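Side-chain contacts in glyoxalase 3 (Candida albicans, PDB 4LRU), which converts methylglyoxal to D-lactate in one glutathione-independent step, so detoxifying the methylglyoxal that the cell itself produces: residues L121-I124 against A125-V128; G219-P222 against Q223-V226. One frame throughout, in Å; residues are numbered along the deposited sequence. Where two conformers were deposited one is given.

Contact 1. Residues L121-I124 against A125-V128; sequences LQKI and ATTV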
ATOM      1  N   LEU A 121      10.390  -1.762   6.561  1.00 19.36           N
ATOM      2  CA  LEU A 121       9.552  -0.975   5.648  1.00 17.71           C
ATOM      3  C   LEU A 121       9.171   0.357   6.286  1.00 18.71           C
ATOM      4  O   LEU A 121       9.195   1.407   5.623  1.00 18.23           O
ATOM      5  CB  LEU A 121       8.274  -1.744   5.289  1.00 17.46           C
ATOM      6  CG  LEU A 121       8.473  -2.880   4.294  1.00 18.91           C
ATOM      7  CD1 LEU A 121       7.191  -3.651   4.096  1.00 18.81           C
ATOM      8  CD2 LEU A 121       8.971  -2.328   2.963  1.00 20.05           C
ATOM      9  N   GLN A 122       8.805   0.321   7.566  1.00 18.40           N
ATOM     10  CA  GLN A 122       8.419   1.545   8.259  1.00 19.88           C
ATOM     11  C   GLN A 122       9.560   2.555   8.297  1.00 20.33           C
ATOM     12  O   GLN A 122       9.326   3.773   8.179  1.00 21.67           O
ATOM     13  CB  GLN A 122       7.907   1.230   9.663  1.00 21.00           C
ATOM     14  CG  GLN A 122       6.509   0.623   9.663  1.00 19.64           C
ATOM     15  CD  GLN A 122       6.014   0.311  11.052  1.00 21.82           C
ATOM     16  OE1 GLN A 122       6.797  -0.091  11.918  1.00 22.14           O
ATOM     17  NE2 GLN A 122       4.729   0.523  11.296  1.00 20.64           N
ATOM     18  N   LYS A 123      10.784   2.059   8.474  0.50 20.46           N
ATOM     19  CA  LYS A 123      11.963   2.915   8.503  0.50 21.89           C
ATOM     20  C   LYS A 123      12.190   3.553   7.131  0.50 20.64           C
ATOM     21  O   LYS A 123      12.557   4.719   7.038  0.50 21.22           O
ATOM     22  CB  LYS A 123      13.204   2.120   8.937  0.50 23.01           C
ATOM     23  CG  LYS A 123      14.495   2.930   8.955  0.50 25.40           C
ATOM     24  CD  LYS A 123      14.448   3.995  10.038  0.50 25.89           C
ATOM     25  CE  LYS A 123      15.773   4.725  10.193  0.50 28.22           C
ATOM     26  NZ  LYS A 123      15.655   5.923  11.079  0.50 27.33           N
ATOM     27  N   ILE A 124      11.934   2.803   6.063  1.00 19.95           N
ATOM     28  CA  ILE A 124      11.992   3.403   4.718  1.00 19.68           C
ATOM     29  C   ILE A 124      10.938   4.514   4.591  1.00 19.11           C
ATOM     30  O   ILE A 124      11.246   5.630   4.144  1.00 20.88           O
ATOM     31  CB  ILE A 124      11.847   2.372   3.586  1.00 20.15           C
ATOM     32  CG1 ILE A 124      12.922   1.291   3.727  1.00 22.14           C
ATOM     33  CG2 ILE A 124      11.907   3.091   2.231  1.00 21.30           C
ATOM     34  CD1 ILE A 124      12.837   0.166   2.714  1.00 21.62           C
ATOM     35  N   ALA A 125       9.727   4.248   5.060  1.00 20.66           N
ATOM     36  CA  ALA A 125       8.667   5.265   5.042  1.00 19.62           C
ATOM     37  C   ALA A 125       9.062   6.540   5.785  1.00 19.93           C
ATOM     38  O   ALA A 125       8.875   7.650   5.274  1.00 20.05           O
ATOM     39  CB  ALA A 125       7.388   4.704   5.621  1.00 17.19           C
ATOM     40  N   THR A 126       9.605   6.414   6.996  1.00 19.15           N
ATOM     41  CA  THR A 126       9.918   7.614   7.775  1.00 18.99           C
ATOM     42  C   THR A 126      11.123   8.346   7.179  1.00 19.48           C
ATOM     43  O   THR A 126      11.219   9.579   7.272  1.00 20.78           O
ATOM     44  CB  THR A 126      10.162   7.324   9.279  1.00 21.13           C
ATOM     45  OG1 THR A 126      11.213   6.357   9.444  1.00 22.83           O
ATOM     46  CG2 THR A 126       8.892   6.829   9.942  1.00 22.12           C
ATOM     47  N   THR A 127      12.061   7.589   6.600  1.00 19.36           N
ATOM     48  CA  THR A 127      13.224   8.189   5.973  1.00 21.02           C
ATOM     49  C   THR A 127      12.779   9.021   4.776  1.00 20.07           C
ATOM     50  O   THR A 127      13.195  10.176   4.610  1.00 22.31           O
ATOM     51  CB  THR A 127      14.248   7.110   5.558  1.00 22.54           C
ATOM     52  OG1 THR A 127      14.738   6.464   6.741  1.00 24.46           O
ATOM     53  CG2 THR A 127      15.398   7.709   4.821  1.00 24.11           C
ATOM     54  N   VAL A 128      11.892   8.438   3.981  1.00 19.22           N
ATOM     55  CA  VAL A 128      11.280   9.137   2.840  1.00 19.22           C
ATOM     56  C   VAL A 128      10.565  10.398   3.306  1.00 18.48           C
ATOM     57  O   VAL A 128      10.806  11.484   2.778  1.00 20.93           O
ATOM     58  CB  VAL A 128      10.286   8.231   2.099  1.00 21.54           C
ATOM     59  CG1 VAL A 128       9.423   9.043   1.140  1.00 20.75           C
ATOM     60  CG2 VAL A 128      11.031   7.133   1.360  1.00 21.02           C
TER
HETATM   61  O   HOH W   1      13.679   7.290   9.546  1.00 24.15           O

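Contact 2. Residues G219-P222 against Q223-V226; sequences GVNP and QSAV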
ATOM      1  N   GLY A 219      -5.474   6.107  -0.497  1.00 18.18           N
ATOM      2  CA  GLY A 219      -6.655   5.743  -1.281  1.00 17.35           C
ATOM      3  C   GLY A 219      -7.411   4.576  -0.684  1.00 18.27           C
ATOM      4  O   GLY A 219      -6.889   3.838   0.153  1.00 17.56           O
ATOM      5  N   VAL A 220      -8.643   4.374  -1.133  1.00 16.88           N
ATOM      6  CA  VAL A 220      -9.578   3.526  -0.385  1.00 17.70           C
ATOM      7  C   VAL A 220      -9.418   2.017  -0.644  1.00 19.00           C
ATOM      8  O   VAL A 220      -9.615   1.191   0.260  1.00 19.72           O
ATOM      9  CB  VAL A 220     -11.021   3.935  -0.684  1.00 17.73           C
ATOM     10  CG1 VAL A 220     -12.000   3.034   0.056  1.00 18.87           C
ATOM     11  CG2 VAL A 220     -11.230   5.386  -0.287  1.00 19.15           C
ATOM     12  N   ASN A 221      -9.118   1.652  -1.883  1.00 17.89           N
ATOM     13  CA  ASN A 221      -9.490   0.341  -2.420  1.00 18.16           C
ATOM     14  C   ASN A 221      -8.785   0.050  -3.743  1.00 20.16           C
ATOM     15  O   ASN A 221      -8.063   0.892  -4.271  1.00 18.43           O
ATOM     16  CB  ASN A 221     -11.015   0.266  -2.606  1.00 18.90           C
ATOM     17  CG  ASN A 221     -11.566   1.443  -3.404  1.00 18.83           C
ATOM     18  OD1 ASN A 221     -10.870   1.990  -4.264  1.00 18.67           O
ATOM     19  ND2 ASN A 221     -12.775   1.879  -3.086  1.00 19.26           N
ATOM     20  N   PRO A 222      -8.987  -1.156  -4.292  1.00 19.05           N
ATOM     21  CA  PRO A 222      -8.334  -1.452  -5.568  1.00 19.93           C
ATOM     22  C   PRO A 222      -8.725  -0.462  -6.662  1.00 20.20           C
ATOM     23  O   PRO A 222      -7.896  -0.097  -7.507  1.00 23.54           O
ATOM     24  CB  PRO A 222      -8.837  -2.860  -5.895  1.00 21.06           C
ATOM     25  CG  PRO A 222      -9.130  -3.479  -4.558  1.00 22.50           C
ATOM     26  CD  PRO A 222      -9.693  -2.331  -3.748  1.00 21.22           C
ATOM     27  N   GLN A 223      -9.973  -0.003  -6.620  1.00 20.60           N
ATOM     28  CA  GLN A 223     -10.487   0.952  -7.591  1.00 20.36           C
ATOM     29  C   GLN A 223      -9.751   2.290  -7.543  1.00 20.44           C
ATOM     30  O   GLN A 223      -9.790   3.037  -8.505  1.00 23.77           O
ATOM     31  CB  GLN A 223     -11.982   1.185  -7.341  1.00 23.19           C
ATOM     32  CG  GLN A 223     -12.832  -0.048  -7.600  1.00 25.37           C
ATOM     33  CD  GLN A 223     -12.966  -0.976  -6.394  1.00 23.36           C
ATOM     34  OE1 GLN A 223     -12.254  -0.856  -5.404  1.00 21.31           O
ATOM     35  NE2 GLN A 223     -13.918  -1.898  -6.477  1.00 26.79           N
ATOM     36  N   SER A 224      -9.089   2.582  -6.422  1.00 19.24           N
ATOM     37  CA  SER A 224      -8.424   3.875  -6.210  1.00 18.81           C
ATOM     38  C   SER A 224      -6.923   3.855  -6.441  1.00 18.20           C
ATOM     39  O   SER A 224      -6.259   4.871  -6.247  1.00 18.79           O
ATOM     40  CB  SER A 224      -8.665   4.375  -4.785  1.00 18.89           C
ATOM     41  OG  SER A 224     -10.055   4.446  -4.502  1.00 18.67           O
ATOM     42  N   ALA A 225      -6.372   2.707  -6.819  1.00 17.96           N
ATOM     43  CA  ALA A 225      -4.927   2.560  -6.853  1.00 18.33           C
ATOM     44  C   ALA A 225      -4.260   3.467  -7.886  1.00 18.96           C
ATOM     45  O   ALA A 225      -3.227   4.081  -7.596  1.00 19.16           O
ATOM     46  CB  ALA A 225      -4.541   1.103  -7.073  1.00 19.41           C
ATOM     47  N   VAL A 226      -4.824   3.548  -9.092  1.00 17.46           N
ATOM     48  CA  VAL A 226      -4.290   4.443 -10.102  1.00 18.77           C
ATOM     49  C   VAL A 226      -4.281   5.874  -9.566  1.00 19.20           C
ATOM     50  O   VAL A 226      -3.257   6.563  -9.614  1.00 20.12           O
ATOM     51  CB  VAL A 226      -5.061   4.370 -11.438  1.00 18.59           C
ATOM     52  CG1 VAL A 226      -4.635   5.501 -12.350  1.00 19.44           C
ATOM     53  CG2 VAL A 226      -4.822   3.045 -12.132  1.00 18.44           C
TER
HETATM   54  O   HOH W   2      -6.889   1.301  -9.707  1.00 19.87           O

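Contact 1. Residues L121-I124 against A125-V128
Thr127 turns back on Lys123, one turn earlier in helix 119-130, and grips its carbonyl twice. The hydroxyl OG1 donates to Lys123 O at 2.8 Å, while Thr127 N supplies the normal helical bond to that oxygen; the two donors arrive from opposite faces of the carbonyl plane, the hydroxyl tilted 34° out of it. With chi1 at -64°, OG1 lies beside the residue's own N and hangs over the preceding turn. A threonine hydroxyl bonded to the carbonyl four residues back is a familiar feature of helices. Thr126 OG1 also comes within 3.2 Å of Lys123 O, but its proton may go to a different acceptor, so this bond remains doubtful.

The tightly packed part is the apolar flank. Ile124 and Val128, four residues apart, put CG2 against CG2 at 4.2 Å, and Val128 N bonds to Ile124 O at 2.9 Å, almost straight. Ile124 also rests on Leu8 and Phe103, and Ala125 on Phe103, so the helix packs on parallel strands 6-10 and 102-105 of the central sheet of this DJ-1/PfpI family protein.

The solvent side is limited to exposed Lys123 and partly exposed Thr127; Thr126 is buried against Leu148. In one of its two modelled conformers the Lys123 chain bends at chi2 (67°), and CD passes 4.0 Å from Thr126 OG1, the side chains crossing at about a right angle. Lys123 NZ donates to a water at 2.9 Å, which lies 2.6 Å from Thr126 OG1 and donates to Thr127 OG1 at 3.1 Å.

Chemically, then, the helix is two-sided: hydrocarbon covers one flank, and on the other the Thr127 hydroxyl donates a hydrogen bond back to the main chain. Its two bonds, to Lys123 O and from the water that links it to Lys123 NZ, probably fix its rotation.

Contact 2. Residues G219-P222 against Q223-V226
Gln223 lies alongside Pro222, the two side chains pointing the same way, and it crosses Asn221 at about a right angle. Its CB comes within 3.4 Å of Asn221 OD1. The orientation of its terminal amide is uncertain, so the reliable part of this contact is the aliphatic root of the chain.

Ser224 carries the polar core of the turn. Its N bonds to Asn221 O at 2.9 Å, and its OG donates to Asn221 OD1 at a short 2.6 Å, approaching from above the amide's carbonyl plane. With CG between its own N and carbonyl carbon (chi1 52°), the Asn221 side chain folds back over the turn, which brings OD1 to the serine hydroxyl. The amide's other end is fixed too, because ND2 donates to the carbonyls of Pro205 and Asp207, while Ser224 OG accepts from Phe209 N. Val220 CB lies 4.0 Å from the same OG.

Ala225 continues the pattern, its N reaching Pro222 O at 3.3 Å; like the bond from Ser224 N, it spans three residues, as in a 3-10 turn. At Val226 a water takes over: it accepts from Val226 N at 3.1 Å and donates to Pro222 O at 2.8 Å.

In this DJ-1 superfamily protein the loop after strand 216-219 of the central sheet, where Gly219 bonds through its backbone to Ala137 and Cys139, thus passes beside the inferred active-site Cys139, about 4 Å from Pro222 between side chains, and enters helix 225-236. Pro222 touches Glu31 of helix 29-42; Val226 packs on the same helix at His34 and Val38.

In the fold
Both contacts are local, mostly buried, and lie on opposite sides of the chain's centre, with their own centres about 22 Å apart and no atoms touching. Strands 6-10, 102-105 and 216-219 all belong to one mixed sheet, so both contacts adjoin it. Contact 1 sits wholly within one helix, away from the annotated sites, and has one exposed residue, Lys123; contact 2, a strand-to-helix junction beside the inferred active-site cysteine, has none among those that touch. Contact 1 has alpha-helical backbone bonds to the carbonyl four residues back, against bonds to the carbonyl three residues back in contact 2. Each uses one water, to link side chains in contact 1 and backbone in contact 2.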